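Tail component (Lactobacillus phage J-1, PDB 5LY8) probably binds host cell-surface carbohydrate, this chain being the second carbohydrate-binding module of the phage's evolved distal tail protein. Local coordinates at residues 35-40 with 111-116; 125-130 with 139-144; 152-157 with 192-197. One frame throughout, in Å; residues are numbered along the deposited sequence.

Interaction 1 (35-40 with 111-116); sequences VTAFPY and RFEFNL
Glu113 pins the loop 35-40 by two of its backbone amides, a polar clamp on the face of one sheet of a concanavalin-like beta-sandwich. Arg111, Glu113 and Asn115 of strand 110-118 rise on the side covered by this loop, which runs between strands 30-31 and 49-50. Phe112 and Phe114 between them face the other way, Phe114 reaching strand 94-103 of the second sheet. The glutamate chain runs extended beyond CG (chi2 -178°) and delivers its carboxylate to the turning backbone: OE1 takes Ala37 N at 2.8 Å and OE2 takes Phe38 N at 2.9 Å, both on the syn side. The anti sides are used from within the strand. Asn115 ND2 gives Glu113 OE1 a nearly straight bond of 2.9 Å (175°). Arg111 grips the other oxygen side-on, Arg111 NE and NH2 both lying 2.9 Å from Glu113 OE2. Five N-H groups thus fix the rotation of a buried carboxylate and would be expected to favour its charged form. Asn115 spends its ND2 on the loop as well, reaching Val35 O at 3.0 Å, and its OD1 is held by Ser125 OG. At the other end Phe38 leans over the guanidinium face with the two planes 56° apart, and its CD1 stands over the centre of the group, 3.8 Å from Arg111 CZ.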
loop_
_atom_site.group_PDB
_atom_site.type_symbol
_atom_site.label_atom_id
_atom_site.label_comp_id
_atom_site.label_asym_id
_atom_site.label_seq_id
_atom_site.Cartn_x
_atom_site.Cartn_y
_atom_site.Cartn_z
ATOM N N VAL A 35 3.933 9.858 -2.544
ATOM C CA VAL A 35 5.027 9.614 -1.606
ATOM C C VAL A 35 5.330 8.127 -1.574
ATOM O O VAL A 35 4.422 7.302 -1.419
ATOM C CB VAL A 35 4.662 10.094 -0.180
ATOM C CG1 VAL A 35 5.872 10.008 0.739
ATOM C CG2 VAL A 35 4.084 11.514 -0.182
ATOM N N THR A 36 6.613 7.778 -1.742
ATOM C CA THR A 36 7.077 6.382 -1.666
ATOM C C THR A 36 7.874 6.165 -0.398
ATOM O O THR A 36 8.385 7.126 0.168
ATOM C CB THR A 36 7.939 5.996 -2.873
ATOM O OG1 THR A 36 9.167 6.751 -2.850
ATOM C CG2 THR A 36 7.214 6.205 -4.171
ATOM N N ALA A 37 7.960 4.916 0.077
ATOM C CA ALA A 37 8.613 4.598 1.334
ATOM C C ALA A 37 9.928 3.844 1.186
ATOM O O ALA A 37 10.814 4.000 2.033
ATOM C CB ALA A 37 7.658 3.800 2.220
ATOM N N PHE A 38 10.089 3.022 0.131
ATOM C CA PHE A 38 11.280 2.180 0.002
ATOM C C PHE A 38 12.544 3.022 0.232
ATOM O O PHE A 38 12.767 4.016 -0.470
ATOM C CB PHE A 38 11.329 1.519 -1.370
ATOM C CG PHE A 38 12.556 0.656 -1.513
ATOM C CD1 PHE A 38 12.687 -0.522 -0.784
ATOM C CD2 PHE A 38 13.596 1.042 -2.337
ATOM C CE1 PHE A 38 13.826 -1.310 -0.909
ATOM C CE2 PHE A 38 14.747 0.253 -2.443
ATOM C CZ PHE A 38 14.851 -0.915 -1.730
ATOM N N PRO A 39 13.391 2.633 1.204
ATOM C CA PRO A 39 14.562 3.469 1.550
ATOM C C PRO A 39 15.732 3.153 0.634
ATOM O O PRO A 39 16.715 2.492 1.021
ATOM C CB PRO A 39 14.846 3.083 3.005
ATOM C CG PRO A 39 14.388 1.652 3.107
ATOM C CD PRO A 39 13.211 1.516 2.160
ATOM N N TYR A 40 15.623 3.646 -0.610
ATOM C CA TYR A 40 16.636 3.367 -1.628
ATOM C C TYR A 40 18.038 3.716 -1.177
ATOM O O TYR A 40 18.991 3.027 -1.534
ATOM C CB TYR A 40 16.314 4.140 -2.931
ATOM C CG TYR A 40 16.147 5.639 -2.764
ATOM C CD1 TYR A 40 14.906 6.185 -2.459
ATOM C CD2 TYR A 40 17.233 6.506 -2.897
ATOM C CE1 TYR A 40 14.740 7.560 -2.310
ATOM C CE2 TYR A 40 17.081 7.884 -2.714
ATOM C CZ TYR A 40 15.824 8.397 -2.439
ATOM O OH TYR A 40 15.636 9.755 -2.282
ATOM N N ARG A 111 7.201 -5.040 -6.566
ATOM C CA ARG A 111 6.880 -4.467 -5.266
ATOM C C ARG A 111 5.598 -3.683 -5.394
ATOM O O ARG A 111 5.366 -3.050 -6.426
ATOM C CB ARG A 111 8.033 -3.511 -4.820
ATOM C CG ARG A 111 7.752 -2.657 -3.597
ATOM C CD ARG A 111 8.957 -1.752 -3.285
ATOM N NE ARG A 111 8.799 -1.088 -1.987
ATOM C CZ ARG A 111 9.097 -1.626 -0.822
ATOM N NH1 ARG A 111 9.640 -2.840 -0.762
ATOM N NH2 ARG A 111 8.842 -0.973 0.295
ATOM N N PHE A 112 4.794 -3.654 -4.316
ATOM C CA PHE A 112 3.764 -2.632 -4.193
ATOM C C PHE A 112 3.828 -2.011 -2.823
ATOM O O PHE A 112 4.275 -2.644 -1.862
ATOM C CB PHE A 112 2.336 -3.082 -4.552
ATOM C CG PHE A 112 1.698 -4.144 -3.701
ATOM C CD1 PHE A 112 1.322 -3.877 -2.389
ATOM C CD2 PHE A 112 1.334 -5.364 -4.250
ATOM C CE1 PHE A 112 0.676 -4.849 -1.620
ATOM C CE2 PHE A 112 0.633 -6.308 -3.495
ATOM C CZ PHE A 112 0.291 -6.036 -2.195
ATOM N N GLU A 113 3.412 -0.744 -2.756
ATOM C CA GLU A 113 3.238 -0.001 -1.515
ATOM C C GLU A 113 1.852 0.580 -1.482
ATOM O O GLU A 113 1.410 1.182 -2.469
ATOM C CB GLU A 113 4.248 1.145 -1.379
ATOM C CG GLU A 113 5.680 0.679 -1.225
ATOM C CD GLU A 113 6.678 1.801 -1.050
ATOM O OE1 GLU A 113 6.271 2.990 -0.970
ATOM O OE2 GLU A 113 7.893 1.479 -1.013
ATOM N N PHE A 114 1.184 0.447 -0.331
ATOM C CA PHE A 114 -0.041 1.174 -0.014
ATOM C C PHE A 114 0.320 2.042 1.189
ATOM O O PHE A 114 0.604 1.526 2.281
ATOM C CB PHE A 114 -1.226 0.254 0.259
ATOM C CG PHE A 114 -1.671 -0.465 -0.996
ATOM C CD1 PHE A 114 -2.251 0.232 -2.036
ATOM C CD2 PHE A 114 -1.455 -1.823 -1.152
ATOM C CE1 PHE A 114 -2.635 -0.425 -3.217
ATOM C CE2 PHE A 114 -1.857 -2.487 -2.329
ATOM C CZ PHE A 114 -2.458 -1.780 -3.347
ATOM N N ASN A 115 0.360 3.367 0.962
ATOM C CA ASN A 115 0.874 4.330 1.919
ATOM C C ASN A 115 -0.136 5.348 2.342
ATOM O O ASN A 115 -0.941 5.808 1.522
ATOM C CB ASN A 115 2.046 5.094 1.242
ATOM C CG ASN A 115 3.181 4.193 0.847
ATOM O OD1 ASN A 115 3.335 3.112 1.410
ATOM N ND2 ASN A 115 3.972 4.593 -0.137
ATOM N N LEU A 116 -0.069 5.718 3.627
ATOM C CA LEU A 116 -0.840 6.822 4.200
ATOM C C LEU A 116 0.180 7.863 4.629
ATOM O O LEU A 116 1.219 7.529 5.221
ATOM C CB LEU A 116 -1.706 6.357 5.365
ATOM C CG LEU A 116 -2.810 5.383 4.935
ATOM C CD1 LEU A 116 -3.442 4.741 6.124
ATOM C CD2 LEU A 116 -3.882 6.064 4.058
#

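Interaction 2 (125-130 with 139-144); sequences SLALFD and VFSGTV. With MG (magnesium ion), chain B.
Phe129 and Val139 sit side by side on one face of the sheet, and the valine fills the hollow under the ring. With CG placed between its backbone N and carbonyl carbon (chi1 60°), Phe129 leans over the neighbouring strand, and Val139 CB meets the ring face in a CH-pi contact, 3.5 Å from Phe129 CZ. Ser141 OG lies at the ring's edge, 3.9 Å from Phe129 CE1. The next bump along this face is small: Ala127 CB touches Ser141 OG at 3.5 Å. Beyond it a water is lodged against Ser141 OG, Thr143 OG1 and Ser125 O, donating to the carbonyl over 3.0 Å and tying the two strands together above the backbone.

The opposite face carries Leu126, Leu128 and Phe140. Phe140 turns its ring edge into the fork of Leu126, its CE1 3.9 Å from Leu126 CG and almost equally near both methyls. Leu128 lays CD1 against Val139 O at 3.4 Å. Phe181 of the second sheet packs against both Leu126 and Phe140, so this is the interior side of the sandwich. Gly142, opposite Leu126, adds no bulk there.

Six backbone hydrogen bonds, two in each of the pairs Ser125-Thr143, Ala127-Ser141 and Phe129-Val139, hold the ladder. Past its end Asp130 chelates magnesium through OD1 and OD2, and carbonyl oxygens of Ala106, Glu108, Ser132 and Asn135 complete the site. This is an antiparallel beta hairpin, regular over these residues, whose connecting loop supplies two of the magnesium ligands.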
loop_
_atom_site.group_PDB
_atom_site.type_symbol
_atom_site.label_atom_id
_atom_site.label_comp_id
_atom_site.label_asym_id
_atom_site.label_seq_id
_atom_site.Cartn_x
_atom_site.Cartn_y
_atom_site.Cartn_z
ATOM N N SER A 125 3.188 2.563 5.887
ATOM C CA SER A 125 3.440 1.971 4.580
ATOM C C SER A 125 3.367 0.472 4.651
ATOM O O SER A 125 4.145 -0.161 5.398
ATOM C CB SER A 125 4.814 2.387 4.056
ATOM O OG SER A 125 5.094 1.713 2.831
ATOM N N LEU A 126 2.407 -0.096 3.894
ATOM C CA LEU A 126 2.252 -1.542 3.758
ATOM C C LEU A 126 2.926 -1.950 2.443
ATOM O O LEU A 126 2.584 -1.387 1.402
ATOM C CB LEU A 126 0.762 -1.899 3.740
ATOM C CG LEU A 126 0.398 -3.386 3.744
ATOM C CD1 LEU A 126 -1.057 -3.561 4.173
ATOM C CD2 LEU A 126 0.613 -4.062 2.369
ATOM N N ALA A 127 3.866 -2.882 2.479
ATOM C CA ALA A 127 4.512 -3.340 1.252
ATOM C C ALA A 127 4.433 -4.828 1.106
ATOM O O ALA A 127 4.431 -5.570 2.092
ATOM C CB ALA A 127 5.975 -2.880 1.197
ATOM N N LEU A 128 4.371 -5.279 -0.160
ATOM C CA LEU A 128 4.593 -6.662 -0.528
ATOM C C LEU A 128 5.661 -6.637 -1.604
ATOM O O LEU A 128 5.587 -5.794 -2.508
ATOM C CB LEU A 128 3.329 -7.344 -1.066
ATOM C CG LEU A 128 3.456 -8.832 -1.355
ATOM C CD1 LEU A 128 3.581 -9.663 -0.067
ATOM C CD2 LEU A 128 2.267 -9.347 -2.158
ATOM N N PHE A 129 6.648 -7.510 -1.528
ATOM C CA PHE A 129 7.676 -7.499 -2.548
ATOM C C PHE A 129 8.367 -8.860 -2.706
ATOM O O PHE A 129 8.438 -9.644 -1.814
ATOM C CB PHE A 129 8.731 -6.399 -2.278
ATOM C CG PHE A 129 9.444 -6.554 -0.967
ATOM C CD1 PHE A 129 8.938 -5.990 0.222
ATOM C CD2 PHE A 129 10.633 -7.265 -0.902
ATOM C CE1 PHE A 129 9.663 -6.165 1.422
ATOM C CE2 PHE A 129 11.299 -7.422 0.298
ATOM C CZ PHE A 129 10.820 -6.876 1.411
ATOM N N ASP A 130 8.815 -9.061 -3.936
ATOM C CA ASP A 130 9.638 -10.198 -4.378
ATOM C C ASP A 130 10.816 -9.490 -5.035
ATOM O O ASP A 130 10.720 -9.015 -6.109
ATOM C CB ASP A 130 8.893 -11.149 -5.338
ATOM C CG ASP A 130 9.789 -12.325 -5.819
ATOM O OD1 ASP A 130 10.925 -12.307 -5.599
ATOM O OD2 ASP A 130 9.295 -13.269 -6.420
ATOM N N VAL A 139 7.715 -11.054 0.511
ATOM C CA VAL A 139 7.819 -10.510 1.854
ATOM C C VAL A 139 6.733 -9.458 2.042
ATOM O O VAL A 139 6.550 -8.604 1.199
ATOM C CB VAL A 139 9.218 -9.872 2.092
ATOM C CG1 VAL A 139 9.290 -9.219 3.471
ATOM C CG2 VAL A 139 10.349 -10.902 1.971
ATOM N N PHE A 140 6.076 -9.516 3.195
ATOM C CA PHE A 140 5.077 -8.558 3.634
ATOM C C PHE A 140 5.720 -7.736 4.744
ATOM O O PHE A 140 6.231 -8.302 5.705
ATOM C CB PHE A 140 3.876 -9.354 4.141
ATOM C CG PHE A 140 2.790 -8.678 4.924
ATOM C CD1 PHE A 140 2.235 -7.488 4.485
ATOM C CD2 PHE A 140 2.254 -9.287 6.045
ATOM C CE1 PHE A 140 1.174 -6.898 5.186
ATOM C CE2 PHE A 140 1.208 -8.695 6.750
ATOM C CZ PHE A 140 0.674 -7.504 6.314
ATOM N N SER A 141 5.742 -6.406 4.573
ATOM C CA SER A 141 6.338 -5.518 5.574
ATOM C C SER A 141 5.427 -4.387 5.934
ATOM O O SER A 141 4.566 -3.990 5.139
ATOM C CB SER A 141 7.704 -5.001 5.114
ATOM O OG SER A 141 7.597 -4.063 4.048
ATOM N N GLY A 142 5.607 -3.868 7.137
ATOM C CA GLY A 142 4.857 -2.718 7.598
ATOM C C GLY A 142 5.805 -1.733 8.214
ATOM O O GLY A 142 6.620 -2.123 9.053
ATOM N N THR A 143 5.707 -0.474 7.799
ATOM C CA THR A 143 6.565 0.604 8.281
ATOM C C THR A 143 5.746 1.731 8.797
ATOM O O THR A 143 4.685 2.054 8.243
ATOM C CB THR A 143 7.457 1.096 7.101
ATOM O OG1 THR A 143 8.230 -0.023 6.644
ATOM C CG2 THR A 143 8.410 2.201 7.504
ATOM N N VAL A 144 6.208 2.329 9.823
ATOM C CA VAL A 144 5.616 3.504 10.403
ATOM C C VAL A 144 6.614 4.646 10.301
ATOM O O VAL A 144 7.833 4.434 10.492
ATOM C CB VAL A 144 5.119 3.346 11.845
ATOM C CG1 VAL A 144 6.262 3.041 12.758
ATOM C CG2 VAL A 144 4.255 4.530 12.333
HETATM MG MG MG B . 11.440 -13.660 -7.701
HETATM O O HOH W 1 6.729 -1.512 4.775
#

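Interaction 3 (152-157 with 192-197); sequences MLFFDL and GIETRT
Strands 152-157 and 192-197 run antiparallel, 161° between their directions, but their axes come no closer than 8.3 Å, so side chains and water bridge the gap in place of a backbone ladder. Phe154 and Glu194 carry the middle. The aliphatic part of the glutamate lies across the ring face, with CG almost exactly over the ring centre, a CH-pi contact, and CB 3.4 Å from Phe154 CE1. A bend at chi2 (-70°) lays the carboxylate beyond CG, a layer farther from the ring and only 25° from parallel to it. Asp156 comes from the opposite direction and brings OD2 to 2.5 Å from Glu194 OE2, a separation at which one of the acids probably keeps a proton. The other oxygen, Glu194 OE1, is gripped end-on by Arg196 NH1 and NH2, and NH1 also donates to Thr195 O, holding the guanidinium in place. Its remaining N-H groups turn toward the facing strand through two waters, one on NE and one on NH2, and both waters donate to Leu153 O. The arginine's aliphatic chain slides past Leu153, CG lying 4.1 Å from Leu153 CD1. Leu153 and Phe154 form a classic beta bulge opposite Gly142. From it Phe154 meets Phe140 and Phe181 edge-to-face, and so packs between strand 138-144 of its own sheet and strand 178-185, the partner of the outermost strand 191-197 in the other sheet.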
loop_
_atom_site.group_PDB
_atom_site.type_symbol
_atom_site.label_atom_id
_atom_site.label_comp_id
_atom_site.label_asym_id
_atom_site.label_seq_id
_atom_site.Cartn_x
_atom_site.Cartn_y
_atom_site.Cartn_z
ATOM N N MET A 152 10.694 -0.026 10.489
ATOM C CA MET A 152 10.059 -1.176 9.876
ATOM C C MET A 152 9.622 -2.055 11.047
ATOM O O MET A 152 10.458 -2.588 11.799
ATOM C CB MET A 152 10.985 -1.923 8.909
ATOM C CG MET A 152 10.267 -3.103 8.254
ATOM S SD MET A 152 11.208 -3.936 6.974
ATOM C CE MET A 152 11.055 -2.791 5.673
ATOM N N LEU A 153 8.296 -2.139 11.257
ATOM C CA LEU A 153 7.719 -2.886 12.377
ATOM C C LEU A 153 7.852 -4.380 12.219
ATOM O O LEU A 153 7.947 -5.091 13.209
ATOM C CB LEU A 153 6.263 -2.487 12.562
ATOM C CG LEU A 153 6.024 -1.015 12.924
ATOM C CD1 LEU A 153 4.540 -0.697 12.884
ATOM C CD2 LEU A 153 6.575 -0.673 14.329
ATOM N N PHE A 154 7.787 -4.891 10.998
ATOM C CA PHE A 154 7.937 -6.327 10.778
ATOM C C PHE A 154 8.377 -6.541 9.346
ATOM O O PHE A 154 8.128 -5.696 8.481
ATOM C CB PHE A 154 6.623 -7.098 11.060
ATOM C CG PHE A 154 5.483 -6.679 10.161
ATOM C CD1 PHE A 154 4.645 -5.635 10.520
ATOM C CD2 PHE A 154 5.243 -7.339 8.961
ATOM C CE1 PHE A 154 3.596 -5.248 9.688
ATOM C CE2 PHE A 154 4.208 -6.928 8.120
ATOM C CZ PHE A 154 3.396 -5.884 8.488
ATOM N N PHE A 155 8.960 -7.696 9.108
ATOM C CA PHE A 155 9.409 -8.178 7.813
ATOM C C PHE A 155 9.020 -9.644 7.839
ATOM O O PHE A 155 9.650 -10.432 8.549
ATOM C CB PHE A 155 10.926 -7.987 7.734
ATOM C CG PHE A 155 11.603 -8.346 6.427
ATOM C CD1 PHE A 155 11.841 -9.673 6.083
ATOM C CD2 PHE A 155 12.087 -7.353 5.590
ATOM C CE1 PHE A 155 12.501 -10.001 4.889
ATOM C CE2 PHE A 155 12.766 -7.683 4.411
ATOM C CZ PHE A 155 12.976 -9.008 4.077
ATOM N N ASP A 156 7.942 -10.009 7.146
ATOM C CA ASP A 156 7.364 -11.350 7.211
ATOM C C ASP A 156 7.586 -12.086 5.915
ATOM O O ASP A 156 6.983 -11.746 4.889
ATOM C CB ASP A 156 5.849 -11.264 7.542
ATOM C CG ASP A 156 5.486 -10.907 8.978
ATOM O OD1 ASP A 156 6.419 -10.697 9.804
ATOM O OD2 ASP A 156 4.278 -10.822 9.276
ATOM N N LEU A 157 8.457 -13.102 5.955
ATOM C CA LEU A 157 8.710 -13.985 4.813
ATOM C C LEU A 157 7.516 -14.925 4.754
ATOM O O LEU A 157 7.365 -15.799 5.618
ATOM C CB LEU A 157 10.027 -14.772 5.006
ATOM C CG LEU A 157 11.287 -13.931 4.781
ATOM C CD1 LEU A 157 12.405 -14.330 5.714
ATOM C CD2 LEU A 157 11.764 -14.033 3.371
ATOM N N GLY A 192 -2.211 -12.816 6.605
ATOM C CA GLY A 192 -1.203 -12.131 7.407
ATOM C C GLY A 192 -1.833 -11.069 8.268
ATOM O O GLY A 192 -2.719 -10.344 7.815
ATOM N N ILE A 193 -1.382 -10.958 9.508
ATOM C CA ILE A 193 -1.889 -9.930 10.435
ATOM C C ILE A 193 -0.798 -9.533 11.404
ATOM O O ILE A 193 -0.225 -10.392 12.091
ATOM C CB ILE A 193 -3.233 -10.260 11.137
ATOM C CG1 ILE A 193 -3.591 -9.202 12.238
ATOM C CG2 ILE A 193 -3.262 -11.694 11.647
ATOM C CD1 ILE A 193 -5.041 -9.087 12.629
ATOM N N GLU A 194 -0.504 -8.241 11.469
ATOM C CA GLU A 194 0.468 -7.709 12.410
ATOM C C GLU A 194 -0.091 -6.452 13.020
ATOM O O GLU A 194 -0.406 -5.502 12.273
ATOM C CB GLU A 194 1.793 -7.393 11.691
ATOM C CG GLU A 194 2.543 -8.609 11.173
ATOM C CD GLU A 194 3.179 -9.530 12.186
ATOM O OE1 GLU A 194 3.246 -9.190 13.385
ATOM O OE2 GLU A 194 3.716 -10.573 11.744
ATOM N N THR A 195 -0.180 -6.404 14.344
ATOM C CA THR A 195 -0.627 -5.219 15.048
ATOM C C THR A 195 0.483 -4.756 15.949
ATOM O O THR A 195 1.115 -5.579 16.614
ATOM C CB THR A 195 -1.867 -5.556 15.887
ATOM O OG1 THR A 195 -2.905 -6.025 15.017
ATOM C CG2 THR A 195 -2.359 -4.361 16.710
ATOM N N ARG A 196 0.722 -3.437 16.029
ATOM C CA ARG A 196 1.679 -2.903 17.003
ATOM C C ARG A 196 1.067 -1.722 17.703
ATOM O O ARG A 196 0.398 -0.898 17.066
ATOM C CB ARG A 196 3.029 -2.486 16.382
ATOM C CG ARG A 196 3.778 -3.618 15.661
ATOM C CD ARG A 196 4.285 -4.672 16.662
ATOM N NE ARG A 196 5.074 -5.698 15.973
ATOM C CZ ARG A 196 4.586 -6.735 15.296
ATOM N NH1 ARG A 196 3.271 -6.950 15.239
ATOM N NH2 ARG A 196 5.407 -7.561 14.660
ATOM N N THR A 197 1.300 -1.608 19.003
ATOM C CA THR A 197 0.846 -0.428 19.727
ATOM C C THR A 197 1.983 0.541 19.564
ATOM O O THR A 197 3.089 0.267 20.061
ATOM C CB THR A 197 0.588 -0.745 21.187
ATOM O OG1 THR A 197 -0.444 -1.728 21.246
ATOM C CG2 THR A 197 0.187 0.519 21.991
HETATM O O HOH W 2 7.696 -4.501 15.858
HETATM O O HOH W 3 8.151 -7.562 14.826
HETATM O O HOH W 4 1.786 -11.885 9.258
#

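The three contacts follow one another across the sandwich. Interactions 1 and 2, with centres 8 Å apart, are joined because strands 110-118 and 121-130 are sheet neighbours: Phe114 N bonds Leu126 O at 2.9 Å, and Ala37 CB of the covering loop rests 3.4 Å from Ser125 OG. Interactions 2 and 3, 9 Å between centres, share the next seam, where Leu153 N meets Gly142 O at 2.8 Å; interaction 3 then crosses to the edge of the second sheet. Interactions 1 and 3 do not touch, their nearest atoms being about 6 Å apart. Asp130 of interaction 2 binds a magnesium about 11 Å from the Arg111 side chain; interaction 3 is remote from the metal sites.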